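Local coordinates for membrane protein (Acinetobacter baumannii AB307-0294, PDB 5DL5) that forms an OprD-family beta-barrel in the outer membrane that probably lets small molecules, including antibiotics, pass into the periplasm, at residues S56-I61 / P144-G149; T127-L132 / S137-M142. One frame throughout, in Å; residues are numbered along the deposited sequence.

Interaction 1 (S56-I61 / P144-G149); sequences SAIVSI and PEYFTG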
ATOM      1  N   SER A  56      -7.527  -7.393 -15.595  1.00 31.68           N
ATOM      2  CA  SER A  56      -7.526  -8.399 -14.526  1.00 33.06           C
ATOM      3  C   SER A  56      -8.909  -8.685 -14.140  1.00 33.75           C
ATOM      4  O   SER A  56      -9.801  -7.837 -14.272  1.00 37.13           O
ATOM      5  CB  SER A  56      -6.854  -7.829 -13.249  1.00 35.11           C
ATOM      6  OG  SER A  56      -5.497  -7.830 -13.613  1.00 41.60           O
ATOM      7  N   ALA A  57      -9.067  -9.866 -13.560  1.00 33.35           N
ATOM      8  CA  ALA A  57     -10.307 -10.226 -12.844  1.00 35.01           C
ATOM      9  C   ALA A  57      -9.860 -10.737 -11.474  1.00 34.05           C
ATOM     10  O   ALA A  57      -9.130 -11.713 -11.388  1.00 34.99           O
ATOM     11  CB  ALA A  57     -11.120 -11.293 -13.560  1.00 35.81           C
ATOM     12  N   ILE A  58     -10.352 -10.102 -10.419  1.00 34.33           N
ATOM     13  CA  ILE A  58      -9.811 -10.385  -9.064  1.00 33.81           C
ATOM     14  C   ILE A  58     -10.970 -10.946  -8.283  1.00 35.76           C
ATOM     15  O   ILE A  58     -11.991 -10.286  -8.155  1.00 34.75           O
ATOM     16  CB  ILE A  58      -9.318  -9.117  -8.394  1.00 34.98           C
ATOM     17  CG1 ILE A  58      -8.165  -8.478  -9.277  1.00 34.42           C
ATOM     18  CG2 ILE A  58      -8.901  -9.475  -6.940  1.00 37.97           C
ATOM     19  CD1 ILE A  58      -8.089  -6.972  -9.179  1.00 36.77           C
ATOM     20  N   VAL A  59     -10.826 -12.165  -7.785  1.00 34.84           N
ATOM     21  CA  VAL A  59     -11.906 -12.803  -7.129  1.00 37.62           C
ATOM     22  C   VAL A  59     -11.706 -12.811  -5.627  1.00 34.75           C
ATOM     23  O   VAL A  59     -10.572 -13.088  -5.168  1.00 34.90           O
ATOM     24  CB  VAL A  59     -12.034 -14.242  -7.643  1.00 41.80           C
ATOM     25  CG1 VAL A  59     -13.196 -14.898  -6.963  1.00 44.81           C
ATOM     26  CG2 VAL A  59     -12.379 -14.188  -9.110  1.00 45.55           C
ATOM     27  N   SER A  60     -12.802 -12.585  -4.884  1.00 36.67           N
ATOM     28  CA  SER A  60     -12.808 -12.816  -3.422  1.00 41.22           C
ATOM     29  C   SER A  60     -14.045 -13.541  -2.997  1.00 45.68           C
ATOM     30  O   SER A  60     -15.165 -13.060  -3.323  1.00 45.52           O
ATOM     31  CB  SER A  60     -12.705 -11.523  -2.569  1.00 46.44           C
ATOM     32  OG  SER A  60     -12.777 -11.947  -1.171  1.00 47.76           O
ATOM     33  N   ILE A  61     -13.871 -14.735  -2.365  1.00 41.45           N
ATOM     34  CA  ILE A  61     -15.012 -15.596  -1.901  1.00 44.51           C
ATOM     35  C   ILE A  61     -14.712 -15.942  -0.447  1.00 44.14           C
ATOM     36  O   ILE A  61     -13.515 -16.254  -0.093  1.00 41.80           O
ATOM     37  CB  ILE A  61     -15.199 -16.841  -2.754  1.00 47.41           C
ATOM     38  CG1 ILE A  61     -15.636 -16.444  -4.140  1.00 49.14           C
ATOM     39  CG2 ILE A  61     -16.357 -17.768  -2.260  1.00 49.74           C
ATOM     40  CD1 ILE A  61     -15.567 -17.640  -5.057  1.00 48.97           C
ATOM     41  N   PRO A 144      -3.813  -7.861  -6.343  1.00 35.51           N
ATOM     42  CA  PRO A 144      -3.280  -7.725  -4.956  1.00 32.99           C
ATOM     43  C   PRO A 144      -2.138  -8.602  -4.681  1.00 29.68           C
ATOM     44  O   PRO A 144      -1.937  -9.667  -5.259  1.00 29.38           O
ATOM     45  CB  PRO A 144      -4.501  -7.982  -4.046  1.00 33.85           C
ATOM     46  CG  PRO A 144      -5.583  -8.576  -4.962  1.00 38.44           C
ATOM     47  CD  PRO A 144      -5.169  -8.440  -6.397  1.00 32.56           C
ATOM     48  N   GLU A 145      -1.301  -8.101  -3.829  1.00 28.47           N
ATOM     49  CA  GLU A 145      -0.241  -8.870  -3.242  1.00 28.52           C
ATOM     50  C   GLU A 145      -0.804  -9.843  -2.198  1.00 28.87           C
ATOM     51  O   GLU A 145      -1.738  -9.468  -1.461  1.00 29.50           O
ATOM     52  CB  GLU A 145       0.773  -7.883  -2.614  1.00 27.35           C
ATOM     53  CG  GLU A 145       1.917  -8.530  -1.834  1.00 28.09           C
ATOM     54  CD  GLU A 145       2.857  -7.513  -1.209  1.00 30.74           C
ATOM     55  OE1 GLU A 145       2.518  -6.293  -1.235  1.00 28.58           O
ATOM     56  OE2 GLU A 145       3.994  -7.968  -0.876  1.00 35.82           O
ATOM     57  N   TYR A 146      -0.316 -11.097  -2.213  1.00 27.07           N
ATOM     58  CA  TYR A 146      -0.810 -12.135  -1.293  1.00 27.83           C
ATOM     59  C   TYR A 146       0.189 -12.562  -0.315  1.00 28.83           C
ATOM     60  O   TYR A 146       1.341 -12.813  -0.650  1.00 32.32           O
ATOM     61  CB  TYR A 146      -1.352 -13.442  -2.021  1.00 29.21           C
ATOM     62  CG  TYR A 146      -2.522 -13.162  -2.993  1.00 30.65           C
ATOM     63  CD1 TYR A 146      -3.667 -12.589  -2.552  1.00 31.32           C
ATOM     64  CD2 TYR A 146      -2.443 -13.420  -4.368  1.00 31.60           C
ATOM     65  CE1 TYR A 146      -4.723 -12.314  -3.376  1.00 31.93           C
ATOM     66  CE2 TYR A 146      -3.533 -13.179  -5.242  1.00 31.24           C
ATOM     67  CZ  TYR A 146      -4.651 -12.584  -4.732  1.00 31.90           C
ATOM     68  OH  TYR A 146      -5.808 -12.285  -5.443  1.00 34.10           O
ATOM     69  N   PHE A 147      -0.249 -12.751   0.918  1.00 28.57           N
ATOM     70  CA  PHE A 147       0.627 -13.377   1.934  1.00 31.15           C
ATOM     71  C   PHE A 147       0.063 -14.753   2.357  1.00 28.24           C
ATOM     72  O   PHE A 147      -1.109 -14.904   2.339  1.00 31.70           O
ATOM     73  CB  PHE A 147       0.733 -12.444   3.112  1.00 30.26           C
ATOM     74  CG  PHE A 147       1.645 -11.257   2.876  1.00 30.39           C
ATOM     75  CD1 PHE A 147       3.048 -11.356   3.100  1.00 29.76           C
ATOM     76  CD2 PHE A 147       1.121 -10.072   2.445  1.00 30.03           C
ATOM     77  CE1 PHE A 147       3.854 -10.241   2.984  1.00 31.02           C
ATOM     78  CE2 PHE A 147       1.950  -8.970   2.272  1.00 30.55           C
ATOM     79  CZ  PHE A 147       3.305  -9.059   2.509  1.00 31.68           C
ATOM     80  N   THR A 148       0.919 -15.705   2.698  1.00 30.26           N
ATOM     81  CA  THR A 148       0.505 -16.972   3.201  1.00 29.94           C
ATOM     82  C   THR A 148       0.999 -17.161   4.621  1.00 28.30           C
ATOM     83  O   THR A 148       2.155 -17.059   4.893  1.00 26.70           O
ATOM     84  CB  THR A 148       1.006 -18.123   2.318  1.00 31.53           C
ATOM     85  OG1 THR A 148       0.663 -17.852   0.959  1.00 36.24           O
ATOM     86  CG2 THR A 148       0.414 -19.567   2.725  1.00 34.52           C
ATOM     87  N   GLY A 149       0.060 -17.499   5.500  1.00 29.86           N
ATOM     88  CA  GLY A 149       0.379 -17.798   6.904  1.00 32.41           C
ATOM     89  C   GLY A 149      -0.871 -17.698   7.702  1.00 32.71           C
ATOM     90  O   GLY A 149      -1.926 -17.991   7.142  1.00 32.76           O
TER
HETATM   91  O   HOH W   1      -8.186 -11.731  -4.505  1.00 39.04           O

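Interaction 2 (T127-L132 / S137-M142); sequences TQVLDL and SNTGRM. With C8E ((hydroxyethyloxy)tri(ethyloxy)octane), chain B.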
ATOM      1  N   THR A 127      -3.783 -18.299   2.237  1.00 35.56           N
ATOM      2  CA  THR A 127      -3.518 -17.181   1.365  1.00 35.56           C
ATOM      3  C   THR A 127      -4.455 -16.041   1.616  1.00 36.63           C
ATOM      4  O   THR A 127      -5.660 -16.256   1.630  1.00 36.62           O
ATOM      5  CB  THR A 127      -3.661 -17.601  -0.101  1.00 35.30           C
ATOM      6  OG1 THR A 127      -2.800 -18.688  -0.257  1.00 35.62           O
ATOM      7  CG2 THR A 127      -2.974 -16.566  -1.060  1.00 35.40           C
ATOM      8  N   GLN A 128      -3.905 -14.821   1.783  1.00 31.09           N
ATOM      9  CA  GLN A 128      -4.726 -13.706   2.142  1.00 32.60           C
ATOM     10  C   GLN A 128      -4.142 -12.369   1.803  1.00 29.90           C
ATOM     11  O   GLN A 128      -2.937 -12.233   1.594  1.00 29.22           O
ATOM     12  CB  GLN A 128      -5.123 -13.770   3.659  1.00 35.41           C
ATOM     13  CG  GLN A 128      -3.911 -13.940   4.573  1.00 33.98           C
ATOM     14  CD  GLN A 128      -4.258 -14.413   5.973  1.00 34.62           C
ATOM     15  OE1 GLN A 128      -4.799 -13.679   6.758  1.00 33.44           O
ATOM     16  NE2 GLN A 128      -3.915 -15.622   6.288  1.00 32.26           N
ATOM     17  N   VAL A 129      -5.010 -11.372   1.665  1.00 30.68           N
ATOM     18  CA  VAL A 129      -4.554  -9.967   1.428  1.00 31.57           C
ATOM     19  C   VAL A 129      -4.478  -9.234   2.788  1.00 34.01           C
ATOM     20  O   VAL A 129      -5.406  -9.328   3.591  1.00 34.02           O
ATOM     21  CB  VAL A 129      -5.558  -9.252   0.575  1.00 33.67           C
ATOM     22  CG1 VAL A 129      -5.197  -7.775   0.324  1.00 36.79           C
ATOM     23  CG2 VAL A 129      -5.711  -9.938  -0.804  1.00 31.84           C
ATOM     24  N   LEU A 130      -3.369  -8.578   3.085  1.00 28.69           N
ATOM     25  CA  LEU A 130      -3.187  -7.939   4.404  1.00 29.07           C
ATOM     26  C   LEU A 130      -3.197  -6.444   4.269  1.00 28.40           C
ATOM     27  O   LEU A 130      -2.730  -5.847   3.254  1.00 28.38           O
ATOM     28  CB  LEU A 130      -1.814  -8.305   5.017  1.00 28.93           C
ATOM     29  CG  LEU A 130      -1.593  -9.808   5.292  1.00 27.19           C
ATOM     30  CD1 LEU A 130      -0.240  -9.880   5.986  1.00 30.27           C
ATOM     31  CD2 LEU A 130      -2.646 -10.345   6.287  1.00 30.24           C
ATOM     32  N   ASP A 131      -3.694  -5.795   5.316  1.00 30.77           N
ATOM     33  CA  ASP A 131      -3.606  -4.317   5.366  1.00 35.36           C
ATOM     34  C   ASP A 131      -3.090  -3.756   6.703  1.00 37.27           C
ATOM     35  O   ASP A 131      -3.462  -2.689   7.111  1.00 41.74           O
ATOM     36  CB  ASP A 131      -4.913  -3.688   4.930  1.00 41.32           C
ATOM     37  CG  ASP A 131      -6.101  -3.997   5.892  1.00 49.09           C
ATOM     38  OD1 ASP A 131      -6.048  -4.763   6.851  1.00 53.26           O
ATOM     39  OD2 ASP A 131      -7.128  -3.407   5.660  1.00 63.18           O
ATOM     40  N   LEU A 132      -2.174  -4.455   7.329  1.00 33.57           N
ATOM     41  CA  LEU A 132      -1.514  -3.984   8.564  1.00 33.24           C
ATOM     42  C   LEU A 132      -0.594  -2.867   8.092  1.00 29.64           C
ATOM     43  O   LEU A 132       0.036  -3.037   7.078  1.00 28.73           O
ATOM     44  CB  LEU A 132      -0.742  -5.125   9.162  1.00 36.27           C
ATOM     45  CG  LEU A 132      -1.657  -6.337   9.427  1.00 39.61           C
ATOM     46  CD1 LEU A 132      -0.875  -7.432  10.040  1.00 47.70           C
ATOM     47  CD2 LEU A 132      -2.781  -5.978  10.393  1.00 42.95           C
ATOM     48  N   SER A 137      -0.355  -5.449   1.832  1.00 27.53           N
ATOM     49  CA  SER A 137      -0.456  -5.853   0.436  1.00 29.62           C
ATOM     50  C   SER A 137      -0.635  -4.700  -0.489  1.00 27.85           C
ATOM     51  O   SER A 137      -1.518  -3.829  -0.323  1.00 27.92           O
ATOM     52  CB  SER A 137      -1.638  -6.818   0.271  1.00 29.10           C
ATOM     53  OG  SER A 137      -1.265  -8.049   0.825  1.00 30.40           O
ATOM     54  N   ASN A 138       0.183  -4.682  -1.480  1.00 28.63           N
ATOM     55  CA  ASN A 138      -0.151  -3.892  -2.712  1.00 30.22           C
ATOM     56  C   ASN A 138      -1.579  -4.063  -3.187  1.00 31.94           C
ATOM     57  O   ASN A 138      -2.036  -5.166  -3.442  1.00 32.18           O
ATOM     58  CB  ASN A 138       0.690  -4.346  -3.930  1.00 32.38           C
ATOM     59  CG  ASN A 138       0.621  -3.338  -5.109  1.00 35.87           C
ATOM     60  OD1 ASN A 138       0.361  -2.131  -4.927  1.00 33.65           O
ATOM     61  ND2 ASN A 138       0.843  -3.827  -6.304  1.00 35.70           N
ATOM     62  N   THR A 139      -2.274  -2.973  -3.339  1.00 33.30           N
ATOM     63  CA  THR A 139      -3.507  -2.998  -4.049  1.00 37.72           C
ATOM     64  C   THR A 139      -3.534  -1.816  -5.043  1.00 36.53           C
ATOM     65  O   THR A 139      -4.606  -1.507  -5.514  1.00 40.51           O
ATOM     66  CB  THR A 139      -4.748  -2.878  -3.097  1.00 38.49           C
ATOM     67  OG1 THR A 139      -4.698  -1.611  -2.486  1.00 39.28           O
ATOM     68  CG2 THR A 139      -4.763  -3.983  -1.944  1.00 46.04           C
ATOM     69  N   GLY A 140      -2.402  -1.202  -5.405  1.00 34.02           N
ATOM     70  CA  GLY A 140      -2.440  -0.008  -6.338  1.00 36.27           C
ATOM     71  C   GLY A 140      -1.958  -0.313  -7.775  1.00 35.98           C
ATOM     72  O   GLY A 140      -1.525   0.606  -8.501  1.00 36.35           O
ATOM     73  N   ARG A 141      -1.872  -1.592  -8.128  1.00 32.65           N
ATOM     74  CA  ARG A 141      -1.448  -2.033  -9.502  1.00 32.77           C
ATOM     75  C   ARG A 141      -2.547  -2.880 -10.093  1.00 32.52           C
ATOM     76  O   ARG A 141      -3.738  -2.511  -9.919  1.00 30.24           O
ATOM     77  CB  ARG A 141      -0.026  -2.691  -9.569  1.00 32.92           C
ATOM     78  CG  ARG A 141       1.074  -1.755  -9.086  1.00 33.81           C
ATOM     79  CD  ARG A 141       1.297  -0.532  -9.950  1.00 35.13           C
ATOM     80  NE  ARG A 141       2.454   0.217  -9.452  1.00 35.55           N
ATOM     81  CZ  ARG A 141       2.421   1.099  -8.458  1.00 40.07           C
ATOM     82  NH1 ARG A 141       1.281   1.373  -7.835  1.00 39.68           N
ATOM     83  NH2 ARG A 141       3.554   1.686  -8.042  1.00 39.05           N
ATOM     84  N   MET A 142      -2.243  -3.986 -10.770  1.00 31.82           N
ATOM     85  CA  MET A 142      -3.356  -4.745 -11.409  1.00 33.88           C
ATOM     86  C   MET A 142      -4.110  -5.667 -10.457  1.00 35.32           C
ATOM     87  O   MET A 142      -5.360  -5.793 -10.524  1.00 38.56           O
ATOM     88  CB  MET A 142      -2.899  -5.519 -12.588  1.00 31.24           C
ATOM     89  CG  MET A 142      -2.433  -4.708 -13.762  1.00 33.79           C
ATOM     90  SD  MET A 142      -3.613  -3.560 -14.478  1.00 33.91           S
ATOM     91  CE  MET A 142      -5.031  -4.644 -14.751  1.00 36.04           C
TER
HETATM   92  C6  C8E B 501      11.075  -5.027 -12.158  1.00 54.91           C
HETATM   93  C7  C8E B 501      10.189  -3.999 -12.919  1.00 51.18           C
HETATM   94  C8  C8E B 501      10.876  -2.675 -13.333  1.00 53.90           C
HETATM   95  O9  C8E B 501      10.010  -1.484 -13.291  1.00 41.62           O
HETATM   96  C10 C8E B 501      10.614  -0.549 -12.404  1.00 60.43           C
HETATM   97  C11 C8E B 501      10.192  -0.852 -10.955  1.00 52.13           C
HETATM   98  O12 C8E B 501      10.346   0.275 -10.120  1.00 64.71           O
HETATM   99  C13 C8E B 501       9.552   1.431 -10.421  1.00 56.96           C
HETATM  100  C14 C8E B 501       8.285   1.436  -9.607  1.00 55.62           C
HETATM  101  O15 C8E B 501       8.032   2.659  -8.920  1.00 63.94           O
HETATM  102  C16 C8E B 501       9.033   3.183  -8.037  1.00 67.29           C
HETATM  103  C17 C8E B 501       8.237   3.873  -6.930  1.00 73.13           C
HETATM  104  O18 C8E B 501       6.982   4.298  -7.545  1.00 77.61           O
HETATM  105  C19 C8E B 501       5.830   4.200  -6.696  1.00 78.88           C
HETATM  106  C20 C8E B 501       4.642   4.811  -7.421  1.00 69.34           C
HETATM  107  O21 C8E B 501       3.436   5.070  -6.647  1.00 63.28           O
HETATM  108  O   HOH W   2      -3.424  -3.682   1.642  1.00 28.56           O

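Interaction 1 (S56-I61 / P144-G149)
This contact joins the wall of the outer-membrane beta-barrel to the long loop that follows strand 121-125 and folds into the lumen. By its place in the chain the loop probably corresponds to the constriction loop L3 of OprD-family porins. Ile58 of wall strand 50-62 meets Pro144 of the loop, the two side chains reaching toward each other. The methyl CG2 of Ile58 lies 3.9 Å from Pro144 CD and nearly as close to CG of the same ring. CG2 stands anti to the backbone N (CG1 has chi1 -60°), which carries this methyl to the proline. No direct hydrogen bond crosses the contact. A water takes that role. It donates to Val59 O at 2.8 Å and to Tyr146 OH at 2.6 Å, lying in the plane of the tyrosine ring at its edge. The hydroxyl is also hydrogen-bonded to Asp79 OD2 of neighbouring strand 70-83, so two polar partners fix the end of this buried side chain. Asp79 also packs on Ile58 and Pro144. The tyrosine ring has a second neighbour within its own segment: Pro144 O, hydrogen-bonded to Arg109 NH2, sits over the ring centre, 3.8 Å above its plane.

Interaction 2 (T127-L132 / S137-M142)
Leu130 and Ser137 pair across a short chain reversal, their CA atoms 5.2 Å apart, at the base of the small antiparallel ladder of strands 131-132 and 135-136. Ser137 N donates to Leu130 O at 2.8 Å, and the donor is tilted out of the carbonyl plane. The return bond uses a side chain. Leu130 N donates to Ser137 OG at 3.1 Å, almost straight at 169°. With chi1 at -74°, OG lies beside its own backbone N, so both groups of Ser137 face Leu130. OG is also hydrogen-bonded to Glu145 O, further along the same loop. A water donates to Leu130 O and, at 2.7 Å, to Ser137 O, adding a second bridge between the two segments. Beside these polar links, Val129 CG1 rests on Ser137 CB at 3.7 Å and reaches Thr139 CG2 more loosely.

Beyond Ser137 the chain is shaped by its own side chains. Asn138 OD1 accepts from Gly140 N at 3.0 Å, an Asx turn, with the donor above the amide plane. Arg141 bends at chi2 (-66°) and returns NH1 to Gly140 O at 3.0 Å. The oxygen lies in the guanidinium plane. Arg141 NE is hydrogen-bonded to Asn92 O. NH2 of the same group approaches C20 of a bound C8E detergent at 3.4 Å. Arg420 and Arg41 hydrogen-bond to that detergent, and Arg420 lies close to Arg141. Such a grouping is consistent with the basic ladder that guides anionic substrates in OprD-family channels. The chemistry implies a loop with its reversal held by backbone, hydroxyl and water, and with a guanidinium whose orientation is set by two backbone carbonyls.

Interaction 2 is nested along the chain within the loop closed by interaction 1. Strand 50-62 comes first, then 127-132, 137-142 and 144-149. The two contact centres are 7 Å apart. The last three segments belong to the stretch between strands 121-125 and 150-157. Much of it folds inward, and strand 146-148 rejoins the wall by pairing with strand 160-171. Interaction 2 shapes that stretch internally, whereas interaction 1 rests it on the wall. They also meet directly. Phe147 N probably hydrogen-bonds to Gln128 O at 2.8 Å, and Ile58 CD1 packs against Met142 O. The two contacts thus join the inward loop to itself and to the wall. As in relatives, this loop probably narrows the pore.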